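PDB 6THK: pyocin S5 from Pseudomonas aeruginosa PAO1, which kills related bacteria, probably by forming pores that depolarise the cytoplasmic membrane once it has been imported across the outer membrane. Local coordinates for residues Ala346-Ile358 with Ala446-Phe459. The protein carries 1 engineered substitution. Sequence-based numbering, arbitrary orientation.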
ATOM      1  N   ALA A 346      31.690  36.575  37.956  1.00 38.76           N
ATOM      2  CA  ALA A 346      31.477  35.329  37.221  1.00 37.79           C
ATOM      3  C   ALA A 346      30.687  35.662  35.929  1.00 41.60           C
ATOM      4  O   ALA A 346      31.107  35.266  34.830  1.00 40.06           O
ATOM      5  CB  ALA A 346      30.709  34.323  38.077  1.00 37.82           C
ATOM      6  N   ARG A 347      29.602  36.457  36.060  1.00 38.51           N
ATOM      7  CA  ARG A 347      28.782  36.859  34.908  1.00 39.51           C
ATOM      8  C   ARG A 347      29.586  37.635  33.856  1.00 43.05           C
ATOM      9  O   ARG A 347      29.392  37.406  32.670  1.00 43.42           O
ATOM     10  CB  ARG A 347      27.544  37.640  35.354  1.00 39.22           C
ATOM     11  CG  ARG A 347      26.494  37.753  34.263  1.00 52.70           C
ATOM     12  CD  ARG A 347      25.323  38.592  34.725  1.00 62.16           C
ATOM     13  NE  ARG A 347      24.555  37.954  35.797  1.00 60.50           N
ATOM     14  CZ  ARG A 347      23.617  37.036  35.593  1.00 73.68           C
ATOM     15  NH1 ARG A 347      23.348  36.611  34.358  1.00 55.78           N
ATOM     16  NH2 ARG A 347      22.930  36.544  36.617  1.00 57.60           N
ATOM     17  N   GLN A 348      30.486  38.530  34.286  1.00 39.13           N
ATOM     18  CA  GLN A 348      31.334  39.275  33.358  1.00 39.83           C
ATOM     19  C   GLN A 348      32.366  38.346  32.717  1.00 44.00           C
ATOM     20  O   GLN A 348      32.698  38.543  31.542  1.00 43.23           O
ATOM     21  CB  GLN A 348      32.026  40.449  34.043  1.00 41.87           C
ATOM     22  CG  GLN A 348      31.118  41.670  34.214  1.00 60.68           C
ATOM     23  CD  GLN A 348      31.929  42.910  34.457  1.00 79.61           C
ATOM     24  OE1 GLN A 348      32.783  43.277  33.652  1.00 76.81           O
ATOM     25  NE2 GLN A 348      31.696  43.575  35.579  1.00 68.54           N
ATOM     26  N   LEU A 349      32.845  37.315  33.470  1.00 38.69           N
ATOM     27  CA  LEU A 349      33.780  36.330  32.930  1.00 38.06           C
ATOM     28  C   LEU A 349      33.120  35.565  31.784  1.00 39.30           C
ATOM     29  O   LEU A 349      33.689  35.506  30.700  1.00 38.75           O
ATOM     30  CB  LEU A 349      34.330  35.374  34.023  1.00 38.21           C
ATOM     31  CG  LEU A 349      35.417  34.383  33.574  1.00 42.90           C
ATOM     32  CD1 LEU A 349      36.717  35.106  33.225  1.00 43.65           C
ATOM     33  CD2 LEU A 349      35.709  33.367  34.660  1.00 43.38           C
ATOM     34  N   ALA A 350      31.894  35.039  32.011  1.00 36.03           N
ATOM     35  CA  ALA A 350      31.096  34.301  31.031  1.00 36.51           C
ATOM     36  C   ALA A 350      30.703  35.117  29.793  1.00 42.63           C
ATOM     37  O   ALA A 350      30.720  34.580  28.670  1.00 41.66           O
ATOM     38  CB  ALA A 350      29.855  33.731  31.693  1.00 37.31           C
ATOM     39  N   GLU A 351      30.333  36.406  29.995  1.00 40.82           N
ATOM     40  CA  GLU A 351      29.933  37.308  28.906  1.00 41.49           C
ATOM     41  C   GLU A 351      31.125  37.777  28.065  1.00 45.09           C
ATOM     42  O   GLU A 351      31.012  37.882  26.840  1.00 45.13           O
ATOM     43  CB  GLU A 351      29.170  38.514  29.455  1.00 43.41           C
ATOM     44  CG  GLU A 351      28.599  39.432  28.384  1.00 57.75           C
ATOM     45  CD  GLU A 351      27.689  38.806  27.333  1.00 78.22           C
ATOM     46  OE1 GLU A 351      27.024  37.781  27.627  1.00 59.99           O
ATOM     47  OE2 GLU A 351      27.589  39.397  26.233  1.00 66.81           O
ATOM     48  N   GLY A 352      32.233  38.073  28.727  1.00 39.44           N
ATOM     49  CA  GLY A 352      33.453  38.520  28.071  1.00 39.11           C
ATOM     50  C   GLY A 352      34.168  37.443  27.280  1.00 42.48           C
ATOM     51  O   GLY A 352      35.069  37.762  26.505  1.00 41.87           O
ATOM     52  N   ALA A 353      33.790  36.156  27.487  1.00 39.87           N
ATOM     53  CA  ALA A 353      34.369  34.987  26.791  1.00 39.63           C
ATOM     54  C   ALA A 353      33.581  34.673  25.517  1.00 46.67           C
ATOM     55  O   ALA A 353      34.098  34.040  24.593  1.00 47.75           O
ATOM     56  CB  ALA A 353      34.363  33.777  27.712  1.00 39.69           C
ATOM     57  N   ARG A 354      32.316  35.105  25.483  1.00 44.20           N
ATOM     58  CA  ARG A 354      31.384  34.931  24.366  1.00 44.36           C
ATOM     59  C   ARG A 354      32.068  35.388  23.053  1.00 48.33           C
ATOM     60  O   ARG A 354      32.680  36.467  23.011  1.00 46.50           O
ATOM     61  CB  ARG A 354      30.103  35.738  24.669  1.00 44.54           C
ATOM     62  CG  ARG A 354      28.835  35.179  24.064  1.00 63.95           C
ATOM     63  CD  ARG A 354      27.552  35.675  24.740  1.00 69.89           C
ATOM     64  NE  ARG A 354      27.196  34.855  25.902  1.00 80.75           N
ATOM     65  CZ  ARG A 354      26.507  33.715  25.850  1.00 98.35           C
ATOM     66  NH1 ARG A 354      26.074  33.244  24.688  1.00 86.91           N
ATOM     67  NH2 ARG A 354      26.254  33.034  26.962  1.00 86.75           N
ATOM     68  N   GLY A 355      32.074  34.495  22.062  1.00 45.36           N
ATOM     69  CA  GLY A 355      32.673  34.727  20.751  1.00 45.07           C
ATOM     70  C   GLY A 355      34.181  34.813  20.674  1.00 51.46           C
ATOM     71  O   GLY A 355      34.724  35.125  19.616  1.00 52.78           O
ATOM     72  N   LYS A 356      34.866  34.533  21.775  1.00 49.45           N
ATOM     73  CA  LYS A 356      36.324  34.561  21.845  1.00 49.79           C
ATOM     74  C   LYS A 356      36.879  33.128  21.911  1.00 54.22           C
ATOM     75  O   LYS A 356      36.138  32.189  22.226  1.00 51.43           O
ATOM     76  CB  LYS A 356      36.793  35.362  23.073  1.00 51.44           C
ATOM     77  CG  LYS A 356      36.608  36.887  23.000  1.00 45.11           C
ATOM     78  CD  LYS A 356      37.367  37.547  24.174  1.00 48.90           C
ATOM     79  CE  LYS A 356      37.268  39.057  24.218  1.00 55.75           C
ATOM     80  NZ  LYS A 356      35.866  39.526  24.418  1.00 69.13           N
ATOM     81  N   ASN A 357      38.170  32.971  21.570  1.00 52.87           N
ATOM     82  CA  ASN A 357      38.885  31.697  21.670  1.00 54.36           C
ATOM     83  C   ASN A 357      39.909  31.815  22.813  1.00 59.63           C
ATOM     84  O   ASN A 357      40.145  32.913  23.326  1.00 59.07           O
ATOM     85  CB  ASN A 357      39.613  31.354  20.361  1.00 58.10           C
ATOM     86  CG  ASN A 357      38.715  31.060  19.197  1.00 78.71           C
ATOM     87  OD1 ASN A 357      38.005  30.047  19.158  1.00 68.69           O
ATOM     88  ND2 ASN A 357      38.775  31.929  18.201  1.00 72.58           N
ATOM     89  N   ILE A 358      40.510  30.687  23.209  1.00 56.76           N
ATOM     90  CA  ILE A 358      41.512  30.641  24.269  1.00 56.53           C
ATOM     91  C   ILE A 358      42.822  31.238  23.746  1.00 62.96           C
ATOM     92  O   ILE A 358      43.197  30.981  22.601  1.00 64.24           O
ATOM     93  CB  ILE A 358      41.642  29.172  24.718  1.00 59.39           C
ATOM     94  CG1 ILE A 358      40.371  28.755  25.463  1.00 60.02           C
ATOM     95  CG2 ILE A 358      42.914  28.894  25.538  1.00 58.55           C
ATOM     96  CD1 ILE A 358      39.934  27.352  25.265  1.00 65.37           C
ATOM     97  N   ALA A 446      43.180  22.604  25.801  1.00 59.49           N
ATOM     98  CA  ALA A 446      42.151  23.316  25.053  1.00 58.91           C
ATOM     99  C   ALA A 446      42.567  24.219  23.893  1.00 59.55           C
ATOM    100  O   ALA A 446      41.876  25.182  23.605  1.00 58.51           O
ATOM    101  CB  ALA A 446      41.295  24.114  26.017  1.00 59.78           C
ATOM    102  N   ALA A 447      43.678  23.931  23.230  1.00 54.23           N
ATOM    103  CA  ALA A 447      44.086  24.719  22.065  1.00 53.23           C
ATOM    104  C   ALA A 447      42.971  24.689  20.999  1.00 59.13           C
ATOM    105  O   ALA A 447      42.376  23.636  20.743  1.00 58.26           O
ATOM    106  CB  ALA A 447      45.379  24.178  21.483  1.00 53.32           C
ATOM    107  N   GLY A 448      42.640  25.861  20.466  1.00 56.91           N
ATOM    108  CA  GLY A 448      41.605  25.994  19.443  1.00 56.49           C
ATOM    109  C   GLY A 448      40.175  25.923  19.936  1.00 58.95           C
ATOM    110  O   GLY A 448      39.245  25.963  19.121  1.00 59.81           O
ATOM    111  N   ALA A 449      39.972  25.797  21.262  1.00 52.63           N
ATOM    112  CA  ALA A 449      38.616  25.728  21.821  1.00 50.84           C
ATOM    113  C   ALA A 449      38.085  27.130  22.154  1.00 50.40           C
ATOM    114  O   ALA A 449      38.836  28.117  22.126  1.00 50.12           O
ATOM    115  CB  ALA A 449      38.568  24.808  23.044  1.00 51.02           C
ATOM    116  N   ALA A 450      36.790  27.199  22.392  1.00 43.26           N
ATOM    117  CA  ALA A 450      36.153  28.446  22.708  1.00 41.29           C
ATOM    118  C   ALA A 450      36.506  28.805  24.125  1.00 44.31           C
ATOM    119  O   ALA A 450      36.604  27.940  24.981  1.00 46.08           O
ATOM    120  CB  ALA A 450      34.655  28.316  22.554  1.00 41.42           C
ATOM    121  N   ALA A 451      36.612  30.100  24.389  1.00 37.95           N
ATOM    122  CA  ALA A 451      36.937  30.637  25.707  1.00 38.30           C
ATOM    123  C   ALA A 451      35.884  30.277  26.766  1.00 40.65           C
ATOM    124  O   ALA A 451      36.214  30.072  27.917  1.00 38.35           O
ATOM    125  CB  ALA A 451      37.170  32.135  25.641  1.00 38.82           C
ATOM    126  N   SER A 452      34.623  30.180  26.347  1.00 38.51           N
ATOM    127  CA  SER A 452      33.490  29.804  27.183  1.00 39.90           C
ATOM    128  C   SER A 452      33.650  28.407  27.803  1.00 44.83           C
ATOM    129  O   SER A 452      33.143  28.163  28.881  1.00 42.85           O
ATOM    130  CB  SER A 452      32.192  29.885  26.388  1.00 42.38           C
ATOM    131  OG  SER A 452      32.122  31.102  25.681  1.00 53.61           O
ATOM    132  N   TRP A 453      34.308  27.482  27.102  1.00 41.45           N
ATOM    133  CA  TRP A 453      34.568  26.157  27.644  1.00 41.66           C
ATOM    134  C   TRP A 453      35.431  26.261  28.907  1.00 42.43           C
ATOM    135  O   TRP A 453      35.186  25.560  29.877  1.00 40.15           O
ATOM    136  CB  TRP A 453      35.247  25.252  26.616  1.00 40.93           C
ATOM    137  CG  TRP A 453      35.362  23.863  27.108  1.00 41.99           C
ATOM    138  CD1 TRP A 453      34.342  23.016  27.389  1.00 44.99           C
ATOM    139  CD2 TRP A 453      36.562  23.161  27.421  1.00 41.90           C
ATOM    140  NE1 TRP A 453      34.826  21.825  27.845  1.00 44.70           N
ATOM    141  CE2 TRP A 453      36.190  21.887  27.871  1.00 46.03           C
ATOM    142  CE3 TRP A 453      37.915  23.481  27.353  1.00 43.30           C
ATOM    143  CZ2 TRP A 453      37.119  20.939  28.256  1.00 45.00           C
ATOM    144  CZ3 TRP A 453      38.830  22.538  27.738  1.00 44.71           C
ATOM    145  CH2 TRP A 453      38.432  21.282  28.179  1.00 45.09           C
ATOM    146  N   LEU A 454      36.426  27.147  28.895  1.00 39.65           N
ATOM    147  CA  LEU A 454      37.283  27.396  30.052  1.00 40.04           C
ATOM    148  C   LEU A 454      36.449  27.939  31.206  1.00 43.36           C
ATOM    149  O   LEU A 454      36.667  27.584  32.353  1.00 42.42           O
ATOM    150  CB  LEU A 454      38.348  28.428  29.726  1.00 40.37           C
ATOM    151  CG  LEU A 454      39.587  28.026  28.951  1.00 46.32           C
ATOM    152  CD1 LEU A 454      40.618  29.136  29.053  1.00 46.52           C
ATOM    153  CD2 LEU A 454      40.141  26.715  29.476  1.00 49.25           C
ATOM    154  N   VAL A 455      35.503  28.822  30.885  1.00 37.64           N
ATOM    155  CA  VAL A 455      34.594  29.406  31.862  1.00 35.70           C
ATOM    156  C   VAL A 455      33.731  28.313  32.481  1.00 38.05           C
ATOM    157  O   VAL A 455      33.457  28.343  33.664  1.00 38.21           O
ATOM    158  CB  VAL A 455      33.724  30.518  31.261  1.00 38.40           C
ATOM    159  CG1 VAL A 455      32.835  31.118  32.329  1.00 38.43           C
ATOM    160  CG2 VAL A 455      34.596  31.597  30.647  1.00 37.39           C
ATOM    161  N   GLY A 456      33.306  27.344  31.675  1.00 33.45           N
ATOM    162  CA  GLY A 456      32.539  26.217  32.168  1.00 34.16           C
ATOM    163  C   GLY A 456      33.367  25.421  33.163  1.00 41.55           C
ATOM    164  O   GLY A 456      32.858  24.992  34.184  1.00 43.60           O
ATOM    165  N   ILE A 457      34.649  25.236  32.855  1.00 37.94           N
ATOM    166  CA  ILE A 457      35.586  24.544  33.720  1.00 36.72           C
ATOM    167  C   ILE A 457      35.708  25.289  35.048  1.00 41.83           C
ATOM    168  O   ILE A 457      35.697  24.680  36.109  1.00 42.56           O
ATOM    169  CB  ILE A 457      36.958  24.429  33.041  1.00 38.38           C
ATOM    170  CG1 ILE A 457      36.918  23.349  31.968  1.00 37.48           C
ATOM    171  CG2 ILE A 457      38.042  24.145  34.057  1.00 38.97           C
ATOM    172  CD1 ILE A 457      38.160  23.286  31.120  1.00 39.21           C
ATOM    173  N   ALA A 458      35.816  26.610  34.974  1.00 36.92           N
ATOM    174  CA  ALA A 458      35.896  27.478  36.162  1.00 36.04           C
ATOM    175  C   ALA A 458      34.658  27.337  37.046  1.00 38.79           C
ATOM    176  O   ALA A 458      34.767  27.158  38.254  1.00 40.23           O
ATOM    177  CB  ALA A 458      36.073  28.928  35.729  1.00 36.73           C
ATOM    178  N   PHE A 459      33.495  27.387  36.436  1.00 34.57           N
ATOM    179  CA  PHE A 459      32.202  27.277  37.100  1.00 34.69           C
ATOM    180  C   PHE A 459      31.944  25.843  37.620  1.00 40.97           C
ATOM    181  O   PHE A 459      31.483  25.704  38.755  1.00 39.03           O
ATOM    182  CB  PHE A 459      31.073  27.763  36.164  1.00 35.16           C
ATOM    183  CG  PHE A 459      31.042  29.249  35.806  1.00 35.99           C
ATOM    184  CD1 PHE A 459      32.054  30.110  36.226  1.00 38.44           C
ATOM    185  CD2 PHE A 459      30.003  29.779  35.043  1.00 36.59           C
ATOM    186  CE1 PHE A 459      32.010  31.481  35.915  1.00 39.49           C
ATOM    187  CE2 PHE A 459      29.965  31.140  34.731  1.00 39.38           C
ATOM    188  CZ  PHE A 459      30.964  31.983  35.178  1.00 37.89           C
TER
HETATM  189  O   HOH W   1      33.893  31.446  23.550  1.00 39.02           O
HETATM  190  O   HOH W   2      36.790  27.491  18.114  1.00 69.00           O
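In the all-helical pore-forming domain characteristic of channel-forming colicins, the end of helix 340-353 packs against the start of helix 451-464, which from Trp-453 on lies in a predicted transmembrane segment; helical residues 346-353 and 451-459 run nearly antiparallel (157°), and the loops leaving and entering the helices join by a single beta bridge, Asn-357 with Ala-450. Two backbone bonds make the bridge: Ala-451 N donates to Lys-356 O (3.0 Å, 175°), and Ile-358 N donates to Ala-449 O at 3.3 Å. Type II turns, Ala-353 to Lys-356 and Ala-446 to Ala-449, each with a glycine at positive phi, flank the bridge. A water donates to Ala-353 O and Lys-356 O and accepts from Ser-452 N, so it joins the turn after helix 340-353 to the beginning of helix 451-464; a second links Asn-357 OD1 to Gly-448 O. Ile-358 turns inward, CG1 anti to its carbonyl carbon (chi1 -70°), with CD1 against the methyls of both Ala-446 and Ala-449. Ile-358 and Leu-454 reach toward each other tip to tip, Ile-358 CG1 lying 3.6 Å from Leu-454 CD1. Between the helices, the CB of Ala-353 meets Val-455 CG2 at 3.7 Å, while CG1 of the same valine touches Ala-350 and lies over one face of the Phe-459 ring. That ring turns its edge to Ala-346 O, 3.3 Å from CZ, and also meets Phe-330. The short axes approach to 8.8 Å, consistent with the small alanines between them; apolar side chains thus pack the helices while backbone and water bonds satisfy polar groups where they end and begin.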